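Local coordinates for putative sugar ABC transporter (Yersinia enterocolitica subsp. enterocolitica 8081, PDB 5ULB), which probably acts as the substrate-binding protein of a sugar ABC importer and holds a selenium analogue of methylthioribose in its ligand pocket, at residues 5-10 with 328-333; 23-28 with 53-58; 104-109 with 118-123; 145-150 with 173-178; 237-242 with 255-260. All blocks are in the same frame, centred on the assembly; numbering follows the deposited sequence. Where two conformers were deposited one is given.

Contact 1: 5-10 with 328-333; sequences TVAPIP and FATLAA
With chi1 at -49°, Thr330 puts OG1 beside its own backbone N, facing Ala7, and CG2 on the side of Val6 and Ile9. Ile9 answers with an extended chain (chi2 161°), which carries CD1 past that methyl to within 3.8 Å of Leu331 CD2. The hydroxyl donates to the peptide oxygen, with Thr330 OG1 and Ala7 O 2.7 Å apart; it arrives in the carbonyl plane, on a lone pair. The same OG1 accepts from a water at 2.7 Å, and this water in turn takes the N-H of Ala7. One side chain therefore serves both backbone polar groups of Ala7, one directly and one through solvent. The methyl side is apolar: Thr330 CG2 lies 3.6 Å from Val6 CG1 and 3.7 Å from Ile9 CG1. Beyond it, Leu331 also packs on Leu48 of helix 32-48. Threonine suits the place because it presents a hydroxyl and a methyl from one branch point, and the branched chains of Val6 and Ile9 provide its apolar partners. The chemistry implies that the extended N-terminal arm is held to the C-terminal helix 327-335 by one directed bond, a water bridge and a small apolar patch at the surface.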
# COMPACT_ATOMS: atom_id res chain seq x y z
N THR A 5 -31.43 -4.91 -18.77
CA THR A 5 -30.94 -4.07 -19.88
C THR A 5 -29.55 -3.54 -19.50
O THR A 5 -29.14 -3.44 -18.32
CB THR A 5 -31.86 -2.87 -20.22
OG1 THR A 5 -32.12 -2.10 -19.06
CG2 THR A 5 -33.24 -3.24 -20.70
N VAL A 6 -28.82 -3.14 -20.50
CA VAL A 6 -27.41 -2.70 -20.37
C VAL A 6 -27.24 -1.22 -20.10
O VAL A 6 -27.88 -0.41 -20.72
CB VAL A 6 -26.76 -3.15 -21.68
CG1 VAL A 6 -25.61 -2.28 -22.16
CG2 VAL A 6 -26.48 -4.65 -21.62
N ALA A 7 -26.41 -0.89 -19.12
CA ALA A 7 -26.16 0.48 -18.82
C ALA A 7 -25.33 1.12 -19.91
O ALA A 7 -24.25 0.63 -20.17
CB ALA A 7 -25.45 0.60 -17.44
N PRO A 8 -25.73 2.22 -20.50
CA PRO A 8 -24.99 2.80 -21.59
C PRO A 8 -23.66 3.35 -21.15
O PRO A 8 -23.48 3.89 -20.02
CB PRO A 8 -25.84 3.98 -22.02
CG PRO A 8 -27.18 3.61 -21.63
CD PRO A 8 -26.99 2.93 -20.33
N ILE A 9 -22.66 3.18 -22.01
CA ILE A 9 -21.35 3.81 -21.80
C ILE A 9 -21.49 5.33 -21.82
O ILE A 9 -22.05 5.83 -22.79
CB ILE A 9 -20.34 3.22 -22.81
CG1 ILE A 9 -20.16 1.71 -22.57
CG2 ILE A 9 -18.97 3.96 -22.70
CD1 ILE A 9 -19.56 1.01 -23.76
N PRO A 10 -20.95 6.04 -20.79
CA PRO A 10 -21.02 7.54 -20.83
C PRO A 10 -20.42 8.12 -22.08
O PRO A 10 -19.41 7.62 -22.60
CB PRO A 10 -20.17 7.91 -19.63
CG PRO A 10 -20.39 6.78 -18.74
CD PRO A 10 -20.36 5.56 -19.57
N PHE A 328 -19.44 -0.15 -16.07
CA PHE A 328 -18.17 -0.92 -16.12
C PHE A 328 -18.42 -2.27 -16.74
O PHE A 328 -17.56 -2.74 -17.48
CB PHE A 328 -17.56 -1.05 -14.75
CG PHE A 328 -16.99 0.24 -14.14
CD1 PHE A 328 -16.88 1.46 -14.82
CD2 PHE A 328 -16.49 0.19 -12.84
CE1 PHE A 328 -16.39 2.53 -14.16
CE2 PHE A 328 -15.98 1.30 -12.20
CZ PHE A 328 -15.95 2.49 -12.87
N ALA A 329 -19.56 -2.93 -16.41
CA ALA A 329 -19.88 -4.19 -17.00
C ALA A 329 -20.05 -4.06 -18.51
O ALA A 329 -19.68 -4.95 -19.29
CB ALA A 329 -21.10 -4.83 -16.36
N THR A 330 -20.65 -2.98 -18.95
CA THR A 330 -20.84 -2.77 -20.38
C THR A 330 -19.49 -2.69 -21.06
O THR A 330 -19.31 -3.22 -22.15
CB THR A 330 -21.69 -1.48 -20.59
OG1 THR A 330 -22.83 -1.59 -19.72
CG2 THR A 330 -22.11 -1.37 -21.99
N LEU A 331 -18.61 -1.87 -20.50
CA LEU A 331 -17.23 -1.74 -21.02
C LEU A 331 -16.51 -3.02 -21.02
O LEU A 331 -15.82 -3.32 -22.02
CB LEU A 331 -16.38 -0.73 -20.27
CG LEU A 331 -16.64 0.63 -20.69
CD1 LEU A 331 -15.90 1.59 -19.76
CD2 LEU A 331 -16.18 0.90 -22.09
N ALA A 332 -16.68 -3.85 -20.01
CA ALA A 332 -15.96 -5.08 -19.98
C ALA A 332 -16.40 -6.00 -21.13
O ALA A 332 -15.57 -6.60 -21.81
CB ALA A 332 -16.11 -5.78 -18.64
N ALA A 333 -17.72 -5.99 -21.45
CA ALA A 333 -18.23 -6.75 -22.56
C ALA A 333 -17.71 -6.21 -23.86
O ALA A 333 -17.45 -7.02 -24.78
CB ALA A 333 -19.77 -6.74 -22.50
O HOH W 1 -24.64 -2.97 -18.35

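Contact 2: 23-28 with 53-58; sequences AVIRNL and DTFLSN
Arg26 and Leu56 lie side by side and point the same way, Arg26 CB resting 3.6 Å from Leu56 CD2. Only the aliphatic root of the arginine belongs to this pairing. With CG anti to the backbone N (chi1 176°) and the chain extended, the guanidinium is carried away to Asn33, Thr34 and Ser82. Val24 and Thr54 share this face of the sheet. On the other face, the Phe55 ring turns its edge to Ala23, whose CB is 4.2 Å from Phe55 CE2, and the Ile25 side chain crosses the ring obliquely, its CG1 nearest Phe55 CD2. Alanine suits the place, offering only a methyl to the ring edge.

The strands run parallel in register. Val24 N donates to Asp53 O at 2.8 Å, Arg26 N to Phe55 O at 3.0 Å, and Phe55 N and Ser57 N return bonds to Val24 O and Arg26 O. Past the strand ends Asn58 N still bonds to Leu28 O, from well above its carbonyl plane, and a side-chain bond joins in: Ser57 OG donates to Asn27 OD1 over a short 2.6 Å, tilted 15° from the amide plane. The hydroxyl also accepts from Gly59 N, and Asn27 ND2 is held by Asp61 and Gln83, so the amide is fixed at both ends. Next to it, Leu28 lines the sugar pocket.

Strand 51-56 is the edge strand on this side of the sheet, whereas 21-26 also bonds to 78-82. Helix 32-48, the crossover of this beta-alpha-beta unit, covers the Val24 and Arg26 face; helix 61-73 covers Ala23 and Ile25, and its Phe67 meets the Phe55 ring.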
# COMPACT_ATOMS: atom_id res chain seq x y z
N ALA A 23 -1.89 7.19 -17.07
CA ALA A 23 -0.49 7.06 -16.58
C ALA A 23 -0.56 6.84 -15.06
O ALA A 23 -1.25 7.63 -14.35
CB ALA A 23 0.32 8.26 -16.93
N VAL A 24 0.17 5.87 -14.57
CA VAL A 24 0.32 5.66 -13.13
C VAL A 24 1.77 5.89 -12.74
O VAL A 24 2.68 5.24 -13.35
CB VAL A 24 -0.11 4.23 -12.77
CG1 VAL A 24 -0.01 3.97 -11.28
CG2 VAL A 24 -1.47 3.93 -13.35
N ILE A 25 2.06 6.78 -11.82
CA ILE A 25 3.42 7.09 -11.38
C ILE A 25 3.43 6.82 -9.88
O ILE A 25 2.70 7.48 -9.12
CB ILE A 25 3.85 8.50 -11.74
CG1 ILE A 25 3.65 8.84 -13.21
CG2 ILE A 25 5.35 8.61 -11.37
CD1 ILE A 25 2.35 9.44 -13.58
N ARG A 26 4.31 5.92 -9.47
CA ARG A 26 4.42 5.51 -8.07
C ARG A 26 5.86 5.78 -7.61
O ARG A 26 6.84 5.39 -8.27
CB ARG A 26 3.96 4.10 -7.82
CG ARG A 26 4.13 3.57 -6.41
CD ARG A 26 3.16 2.44 -6.15
NE ARG A 26 3.51 1.73 -4.94
CZ ARG A 26 2.64 1.29 -4.01
NH1 ARG A 26 1.40 1.78 -3.89
NH2 ARG A 26 3.11 0.53 -3.06
N ASN A 27 6.01 6.42 -6.42
CA ASN A 27 7.29 6.85 -5.92
C ASN A 27 8.05 5.82 -5.10
O ASN A 27 8.54 6.14 -4.02
CB ASN A 27 7.08 8.14 -5.12
CG ASN A 27 8.32 8.94 -4.87
OD1 ASN A 27 9.30 8.90 -5.63
ND2 ASN A 27 8.25 9.81 -3.84
N LEU A 28 8.08 4.57 -5.60
CA LEU A 28 8.74 3.48 -4.96
C LEU A 28 9.42 2.63 -6.01
O LEU A 28 9.32 2.93 -7.22
CB LEU A 28 7.78 2.65 -4.06
CG LEU A 28 7.18 3.38 -2.86
CD1 LEU A 28 6.16 2.49 -2.22
CD2 LEU A 28 8.27 3.69 -1.86
N ASP A 53 -0.28 2.90 -18.59
CA ASP A 53 1.17 3.00 -18.64
C ASP A 53 1.67 3.26 -17.23
O ASP A 53 1.28 4.27 -16.65
CB ASP A 53 1.61 4.14 -19.59
CG ASP A 53 1.33 3.87 -21.06
OD1 ASP A 53 1.15 2.71 -21.45
OD2 ASP A 53 1.35 4.88 -21.84
N THR A 54 2.53 2.46 -16.72
CA THR A 54 3.04 2.51 -15.36
C THR A 54 4.52 2.91 -15.28
O THR A 54 5.32 2.53 -16.11
CB THR A 54 2.78 1.22 -14.54
OG1 THR A 54 3.48 0.15 -15.12
CG2 THR A 54 1.32 0.84 -14.57
N PHE A 55 4.85 3.66 -14.23
CA PHE A 55 6.19 4.27 -14.08
C PHE A 55 6.52 4.21 -12.58
O PHE A 55 5.70 4.62 -11.73
CB PHE A 55 6.20 5.72 -14.54
CG PHE A 55 5.79 5.89 -15.94
CD1 PHE A 55 6.73 5.78 -16.96
CD2 PHE A 55 4.44 6.14 -16.29
CE1 PHE A 55 6.30 5.98 -18.34
CE2 PHE A 55 4.04 6.34 -17.56
CZ PHE A 55 5.01 6.18 -18.59
N LEU A 56 7.72 3.74 -12.26
CA LEU A 56 8.24 3.67 -10.87
C LEU A 56 9.49 4.52 -10.75
O LEU A 56 10.38 4.41 -11.57
CB LEU A 56 8.61 2.26 -10.46
CG LEU A 56 7.38 1.37 -10.22
CD1 LEU A 56 7.82 -0.05 -9.96
CD2 LEU A 56 6.49 1.87 -9.11
N SER A 57 9.54 5.38 -9.73
CA SER A 57 10.67 6.24 -9.52
C SER A 57 11.84 5.63 -8.77
O SER A 57 12.90 6.31 -8.64
CB SER A 57 10.30 7.51 -8.76
OG SER A 57 10.02 7.10 -7.40
N ASN A 58 11.62 4.43 -8.17
CA ASN A 58 12.57 3.81 -7.19
C ASN A 58 12.76 4.69 -5.93
O ASN A 58 13.75 4.50 -5.17
CB ASN A 58 13.96 3.35 -7.68
CG ASN A 58 14.02 1.84 -8.09
OD1 ASN A 58 13.93 0.78 -7.34
ND2 ASN A 58 14.27 1.77 -9.35

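Contact 3: 104-109 with 118-123; sequences SVFDTA and TVTQQD
Phe106 crosses Thr120 at about a right angle, its CB 3.5 Å from Thr120 OG1. A chi1 of 176° sends the ring along strand 118-122: CD1 has Thr120 OG1 at its edge, in plane, at 3.4 Å; CE1 lies 3.9 Å from Gln121 CA; and at the tip CZ has Gln122 NE2 near the ring plane at 3.8 Å, the amide turned 67° against the ring. Asp107 CG sits over one face, toward the rim. Strands 102-106 and 118-122 are parallel neighbours of the sheet in this periplasmic binding protein, and their C-terminal ends feed the sugar pocket, to which Asp107 and Gln122 belong, with Phe106 for the beta anomer. Val105 O is gripped twice, by Thr120 N at 2.8 Å and Thr120 OG1 at 2.9 Å, which reach it from opposite faces of its plane. Threonine suits this place because its hydroxyl doubles the backbone bond. Asp107 N donates to Thr120 O at 3.0 Å. Beyond, a water accepts from both Gln122 N and Gln122 NE2 and lies 2.6 Å from Asp107 OD1. That carboxylate oxygen also forms a salt bridge with Arg158, while Gln122 NE2 bonds to O2 of the bound sugar.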
# COMPACT_ATOMS: atom_id res chain seq x y z
N SER A 104 -6.57 10.86 -9.59
CA SER A 104 -6.76 10.35 -8.25
C SER A 104 -5.35 10.07 -7.70
O SER A 104 -4.45 9.67 -8.45
CB SER A 104 -7.61 9.08 -8.24
OG SER A 104 -7.90 8.61 -6.96
N VAL A 105 -5.15 10.23 -6.37
CA VAL A 105 -3.92 10.00 -5.77
C VAL A 105 -4.07 9.07 -4.58
O VAL A 105 -5.13 8.99 -3.96
CB VAL A 105 -3.13 11.25 -5.41
CG1 VAL A 105 -2.93 12.15 -6.67
CG2 VAL A 105 -3.77 12.03 -4.28
N PHE A 106 -2.99 8.33 -4.30
CA PHE A 106 -2.92 7.39 -3.18
C PHE A 106 -1.68 7.69 -2.35
O PHE A 106 -0.59 7.84 -2.91
CB PHE A 106 -2.89 5.97 -3.66
CG PHE A 106 -2.73 4.96 -2.56
CD1 PHE A 106 -3.71 4.79 -1.56
CD2 PHE A 106 -1.60 4.24 -2.45
CE1 PHE A 106 -3.47 3.92 -0.52
CE2 PHE A 106 -1.41 3.36 -1.40
CZ PHE A 106 -2.29 3.23 -0.37
N ASP A 107 -1.81 7.83 -1.04
CA ASP A 107 -0.68 8.06 -0.14
C ASP A 107 0.20 9.21 -0.60
O ASP A 107 1.44 9.11 -0.45
CB ASP A 107 0.16 6.76 -0.02
CG ASP A 107 -0.35 5.83 1.04
OD1 ASP A 107 -1.30 6.16 1.80
OD2 ASP A 107 0.29 4.70 1.12
N THR A 108 -0.44 10.27 -1.03
CA THR A 108 0.25 11.41 -1.59
C THR A 108 -0.01 12.65 -0.76
O THR A 108 -1.10 12.85 -0.26
CB THR A 108 -0.16 11.59 -3.09
OG1 THR A 108 0.33 10.45 -3.81
CG2 THR A 108 0.37 12.84 -3.74
N ALA A 109 1.02 13.47 -0.57
CA ALA A 109 0.91 14.66 0.23
C ALA A 109 0.28 15.78 -0.51
O ALA A 109 0.86 16.30 -1.47
CB ALA A 109 2.31 15.05 0.69
N THR A 118 -9.55 13.29 -6.16
CA THR A 118 -9.78 12.45 -5.01
C THR A 118 -8.47 12.06 -4.38
O THR A 118 -7.58 11.54 -5.09
CB THR A 118 -10.60 11.17 -5.36
OG1 THR A 118 -11.80 11.50 -6.02
CG2 THR A 118 -10.87 10.30 -4.15
N VAL A 119 -8.34 12.18 -3.03
CA VAL A 119 -7.23 11.70 -2.30
C VAL A 119 -7.61 10.41 -1.61
O VAL A 119 -8.66 10.34 -0.94
CB VAL A 119 -6.65 12.72 -1.32
CG1 VAL A 119 -6.22 14.01 -2.04
CG2 VAL A 119 -7.61 13.03 -0.21
N THR A 120 -6.81 9.37 -1.76
CA THR A 120 -7.07 8.12 -1.16
C THR A 120 -5.95 7.68 -0.26
O THR A 120 -4.79 8.05 -0.46
CB THR A 120 -7.41 7.02 -2.18
OG1 THR A 120 -6.26 6.53 -2.87
CG2 THR A 120 -8.47 7.43 -3.25
N GLN A 121 -6.29 6.89 0.78
CA GLN A 121 -5.32 6.42 1.75
C GLN A 121 -5.90 5.25 2.49
O GLN A 121 -7.11 5.03 2.45
CB GLN A 121 -4.90 7.51 2.70
CG GLN A 121 -6.06 8.27 3.35
CD GLN A 121 -6.76 9.36 2.49
OE1 GLN A 121 -6.12 9.97 1.64
NE2 GLN A 121 -8.07 9.46 2.57
N GLN A 122 -5.06 4.50 3.17
CA GLN A 122 -5.53 3.52 4.13
C GLN A 122 -5.77 4.23 5.44
O GLN A 122 -5.41 5.37 5.64
CB GLN A 122 -4.49 2.37 4.28
CG GLN A 122 -4.19 1.64 2.95
CD GLN A 122 -2.92 0.88 2.90
OE1 GLN A 122 -2.95 -0.40 2.75
NE2 GLN A 122 -1.83 1.54 3.05
N ASP A 123 -6.41 3.52 6.39
CA ASP A 123 -6.59 4.06 7.76
C ASP A 123 -5.34 3.74 8.52
O ASP A 123 -5.24 2.72 9.21
CB ASP A 123 -7.85 3.38 8.39
CG ASP A 123 -8.16 3.94 9.75
OD1 ASP A 123 -7.32 4.68 10.35
OD2 ASP A 123 -9.28 3.64 10.23
O HOH W 2 -2.20 4.46 3.55
O HOH W 3 -3.38 10.53 -1.10

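Contact 4: 145-150 with 173-178; sequences IIKLWV and ITELES
Lys147 and Ser178 meet through their polar ends: Lys147 NZ donates to Ser178 OG at 2.9 Å. The lysine chain folds back to do so, bent at chi3 (63°) and chi4 (74°), and its ammonium has a second acceptor in Gln160. The bend also places Lys147 NZ 3.1 Å above the ring plane of Trp149, toward the rim. Glu175 OE1 comes to 4.2 Å from Lys147 NZ, opposite in charge but beyond a salt bridge; that oxygen is bound by the hydroxyl of Tyr163. Ser178 OG is engaged once more, by a water 2.7 Å away that donates to Trp149 O. A serine serves here because its small hydroxyl can meet lysine and water together. The indole N-H of Trp149 is taken by Met156 O.

Along the backbone, Ile145 N donates to Thr174 O at 2.9 Å and Ile145 O receives Leu176 N at 2.8 Å. The next bond, Lys147 N to Glu177 O at 3.0 Å, comes one residue late. The extra residue is a beta bulge at Leu176 and Glu177, and its cost is that Glu177 N is buried without a partner. The carboxylate of Glu177 forms a salt bridge with Lys200. At the bulge, Ile146 CD1 packs against Leu176 CB. Ile145 packs separately, against Ile173.

Strand 173-179 is the outermost strand on this side of the sheet, joined to 143-148 through helix 154-169. This is the beta-alpha-beta crossover of the periplasmic binding protein fold, and the chain leaving the first strand leads to Val150, which touches the sugar.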
# COMPACT_ATOMS: atom_id res chain seq x y z
N ILE A 145 11.74 -3.11 21.75
CA ILE A 145 11.36 -3.29 20.32
C ILE A 145 12.35 -2.62 19.41
O ILE A 145 13.01 -1.63 19.77
CB ILE A 145 9.94 -2.86 20.06
CG1 ILE A 145 9.74 -1.36 20.12
CG2 ILE A 145 8.99 -3.58 21.06
CD1 ILE A 145 8.43 -0.91 19.62
N ILE A 146 12.30 -3.11 18.15
CA ILE A 146 12.86 -2.36 17.02
C ILE A 146 11.66 -1.94 16.15
O ILE A 146 10.79 -2.75 15.93
CB ILE A 146 13.85 -3.28 16.18
CG1 ILE A 146 14.88 -3.95 17.06
CG2 ILE A 146 14.46 -2.47 15.09
CD1 ILE A 146 15.68 -3.08 17.87
N LYS A 147 11.73 -0.73 15.62
CA LYS A 147 10.76 -0.24 14.65
C LYS A 147 11.46 -0.23 13.27
O LYS A 147 12.57 0.22 13.13
CB LYS A 147 10.33 1.20 15.06
CG LYS A 147 9.41 1.87 14.03
CD LYS A 147 8.75 3.08 14.59
CE LYS A 147 9.58 4.22 14.99
NZ LYS A 147 10.11 4.98 13.96
N LEU A 148 10.69 -0.73 12.29
CA LEU A 148 11.14 -0.63 10.85
C LEU A 148 10.24 0.40 10.21
O LEU A 148 9.01 0.24 10.14
CB LEU A 148 11.02 -1.95 10.14
CG LEU A 148 11.47 -3.20 10.93
CD1 LEU A 148 11.18 -4.50 10.17
CD2 LEU A 148 12.95 -3.13 11.29
N TRP A 149 10.84 1.51 9.74
CA TRP A 149 10.09 2.69 9.40
C TRP A 149 11.02 3.65 8.56
O TRP A 149 12.23 3.58 8.76
CB TRP A 149 9.68 3.43 10.69
CG TRP A 149 8.86 4.66 10.58
CD1 TRP A 149 7.53 4.78 10.33
CD2 TRP A 149 9.37 6.03 10.61
NE1 TRP A 149 7.22 6.08 10.24
CE2 TRP A 149 8.28 6.91 10.43
CE3 TRP A 149 10.63 6.57 10.87
CZ2 TRP A 149 8.41 8.26 10.48
CZ3 TRP A 149 10.77 7.91 10.88
CH2 TRP A 149 9.66 8.72 10.70
N VAL A 150 10.44 4.40 7.71
CA VAL A 150 11.18 5.48 6.93
C VAL A 150 10.40 6.76 6.99
O VAL A 150 9.20 6.78 6.76
CB VAL A 150 11.50 4.99 5.52
CG1 VAL A 150 10.28 4.67 4.69
CG2 VAL A 150 12.38 5.97 4.79
N ILE A 173 6.99 0.08 26.98
CA ILE A 173 7.49 -0.24 25.64
C ILE A 173 8.67 0.66 25.37
O ILE A 173 8.58 1.87 25.48
CB ILE A 173 6.45 -0.08 24.54
CG1 ILE A 173 5.18 -0.90 24.79
CG2 ILE A 173 7.08 -0.47 23.20
CD1 ILE A 173 5.32 -2.38 24.79
N THR A 174 9.84 0.06 25.10
CA THR A 174 11.06 0.80 24.88
C THR A 174 11.46 0.58 23.41
O THR A 174 11.70 -0.55 23.02
CB THR A 174 12.17 0.34 25.82
OG1 THR A 174 11.80 0.55 27.17
CG2 THR A 174 13.50 1.02 25.47
N GLU A 175 11.58 1.68 22.62
CA GLU A 175 12.10 1.59 21.29
C GLU A 175 13.62 1.65 21.38
O GLU A 175 14.19 2.68 21.71
CB GLU A 175 11.61 2.75 20.46
CG GLU A 175 12.10 2.71 19.02
CD GLU A 175 11.84 3.99 18.25
OE1 GLU A 175 10.66 4.37 18.11
OE2 GLU A 175 12.80 4.64 17.71
N LEU A 176 14.24 0.55 21.05
CA LEU A 176 15.73 0.49 21.05
C LEU A 176 16.29 1.30 19.90
O LEU A 176 17.30 1.99 20.07
CB LEU A 176 16.22 -0.95 21.07
CG LEU A 176 15.86 -1.80 22.23
CD1 LEU A 176 16.23 -3.22 21.88
CD2 LEU A 176 16.40 -1.29 23.50
N GLU A 177 15.71 1.12 18.69
CA GLU A 177 16.17 1.71 17.45
C GLU A 177 15.05 1.67 16.46
O GLU A 177 14.18 0.81 16.52
CB GLU A 177 17.41 0.85 16.90
CG GLU A 177 18.28 1.65 16.02
CD GLU A 177 19.63 1.03 15.84
OE1 GLU A 177 20.10 1.28 14.70
OE2 GLU A 177 20.27 0.44 16.83
N SER A 178 15.18 2.57 15.47
CA SER A 178 14.40 2.54 14.27
C SER A 178 15.31 2.43 13.03
O SER A 178 16.29 3.14 12.98
CB SER A 178 13.53 3.80 14.21
OG SER A 178 12.61 3.73 13.11
O HOH W 4 13.85 4.43 10.82

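Contact 5: 237-242 with 255-260; sequences IDISNQ and KVSVAV
The flat peptide group between Asp238 and Ile239 carries Ala259 on one face, the methyl CB lying over it 3.5 Å from Asp238 C. At its edges are two polar partners. Asp238 O points almost straight at Ser257 OG, which donates to it over 3.1 Å, a rather long bond; Ile239 N gives its hydrogen to a water that donates in turn to Val260 O. Alanine fits beneath the peptide because its side chain ends at the methyl. Ser257 OG has a further partner in the indole N-H of Trp254.

A second flat group, the carboxylate of Asp238, makes no direct contact with 255-260. Its OD1 receives a water at 2.8 Å, and that water accepts from Val260 N; its OD2 accepts from Asp214 N. Trp213 packs against this side chain. The last direct backbone bond is Asp238 N to Val258 O at 2.9 Å, the donor standing 39° out of the carbonyl plane; beyond it the two water bridges reach Val260.

Ile239 closes the apolar side. Its chi1 of -160° directs the longer branch at the strand, where CD1 lies 3.7 Å from Ser257 CB, and Ile239 CG2 lies 3.8 Å from Ala259 CB. A branched chain can touch both residues at once.

Right after this, Ser240 caps helix 241-248, the crossover helix between strands 233-237 and 254-259. Asp238, beside the sugar just past the C-terminal end of a parallel strand, lies where alpha/beta domains usually bind their ligands.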
# COMPACT_ATOMS: atom_id res chain seq x y z
N ILE A 237 2.47 -4.45 9.10
CA ILE A 237 1.49 -3.87 8.17
C ILE A 237 1.78 -4.44 6.77
O ILE A 237 2.96 -4.76 6.45
CB ILE A 237 1.58 -2.35 8.23
CG1 ILE A 237 1.13 -1.86 9.65
CG2 ILE A 237 0.74 -1.68 7.16
CD1 ILE A 237 1.33 -0.43 9.95
N ASP A 238 0.75 -4.59 6.00
CA ASP A 238 0.75 -5.08 4.63
C ASP A 238 0.71 -6.59 4.47
O ASP A 238 1.07 -7.28 5.41
CB ASP A 238 1.85 -4.52 3.72
CG ASP A 238 2.00 -3.04 3.72
OD1 ASP A 238 0.95 -2.32 3.64
OD2 ASP A 238 3.19 -2.55 3.78
N ILE A 239 0.34 -7.06 3.29
CA ILE A 239 0.40 -8.48 3.01
C ILE A 239 0.78 -8.69 1.57
O ILE A 239 0.61 -7.84 0.70
CB ILE A 239 -1.01 -9.17 3.25
CG1 ILE A 239 -0.94 -10.66 3.44
CG2 ILE A 239 -2.04 -8.76 2.22
CD1 ILE A 239 -0.15 -11.08 4.66
N SER A 240 1.36 -9.85 1.29
CA SER A 240 1.79 -10.27 -0.02
C SER A 240 1.86 -11.79 0.00
O SER A 240 1.86 -12.41 1.08
CB SER A 240 3.16 -9.61 -0.40
OG SER A 240 4.16 -10.22 0.38
N ASN A 241 2.06 -12.42 -1.17
CA ASN A 241 2.17 -13.86 -1.22
C ASN A 241 3.33 -14.31 -0.38
O ASN A 241 3.21 -15.34 0.33
CB ASN A 241 2.32 -14.35 -2.65
CG ASN A 241 1.09 -14.18 -3.49
OD1 ASN A 241 -0.06 -13.95 -3.00
ND2 ASN A 241 1.29 -14.33 -4.81
N GLN A 242 4.47 -13.66 -0.46
CA GLN A 242 5.64 -14.01 0.33
C GLN A 242 5.33 -14.03 1.81
O GLN A 242 5.69 -14.96 2.51
CB GLN A 242 6.83 -13.06 0.03
CG GLN A 242 8.11 -13.42 0.78
CD GLN A 242 9.32 -12.45 0.62
OE1 GLN A 242 9.26 -11.54 -0.15
NE2 GLN A 242 10.38 -12.68 1.36
N LYS A 255 3.81 -12.97 13.41
CA LYS A 255 2.58 -13.19 14.14
C LYS A 255 1.32 -12.59 13.53
O LYS A 255 0.25 -13.18 13.68
CB LYS A 255 2.73 -12.63 15.57
CG LYS A 255 3.74 -13.17 16.40
CD LYS A 255 3.86 -14.65 16.30
CE LYS A 255 2.96 -15.20 17.25
NZ LYS A 255 3.94 -15.75 18.30
N VAL A 256 1.45 -11.46 12.86
CA VAL A 256 0.26 -10.77 12.36
C VAL A 256 0.69 -9.88 11.22
O VAL A 256 1.78 -9.30 11.24
CB VAL A 256 -0.46 -10.01 13.37
CG1 VAL A 256 0.24 -8.76 13.88
CG2 VAL A 256 -1.87 -9.56 12.97
N SER A 257 -0.24 -9.72 10.25
CA SER A 257 -0.15 -8.69 9.23
C SER A 257 -1.52 -7.99 9.27
O SER A 257 -2.56 -8.66 9.18
CB SER A 257 0.04 -9.22 7.82
OG SER A 257 1.44 -9.49 7.57
N VAL A 258 -1.52 -6.68 9.26
CA VAL A 258 -2.74 -5.87 9.18
C VAL A 258 -2.67 -5.17 7.80
O VAL A 258 -1.67 -4.48 7.58
CB VAL A 258 -2.85 -4.89 10.35
CG1 VAL A 258 -4.17 -4.18 10.24
CG2 VAL A 258 -2.77 -5.64 11.67
N ALA A 259 -3.69 -5.40 6.98
CA ALA A 259 -3.46 -5.05 5.55
C ALA A 259 -4.73 -4.80 4.78
O ALA A 259 -5.79 -5.28 5.13
CB ALA A 259 -2.70 -6.21 4.90
N VAL A 260 -4.54 -4.04 3.71
CA VAL A 260 -5.48 -3.87 2.62
C VAL A 260 -4.89 -4.55 1.41
O VAL A 260 -3.66 -4.45 1.18
CB VAL A 260 -5.75 -2.35 2.33
CG1 VAL A 260 -6.71 -2.15 1.20
CG2 VAL A 260 -6.22 -1.60 3.59
O HOH W 5 -1.78 -2.60 3.88
O HOH W 6 -0.93 -4.70 1.81

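Contact 1 pairs the two chain ends and brackets all the others, which follow in the order 2, 3, 4, 5. It lies at the periphery, its centre about 50 Å from that of contact 4 on the far side of the molecule. Contacts 2 to 5 all pair parallel strands, 2 and 3 in one part of the sheet and 4 and 5 in the other, consistent with the two lobes of this fold; 2 and 4 lie at its outer margins. Contacts 2 and 3, centres about 15 Å apart, touch, as do 3 and 5, about 19 Å apart. Each of contacts 2 to 5 supplies a residue of the sugar pocket, so their C-terminal strand ends face the ligand.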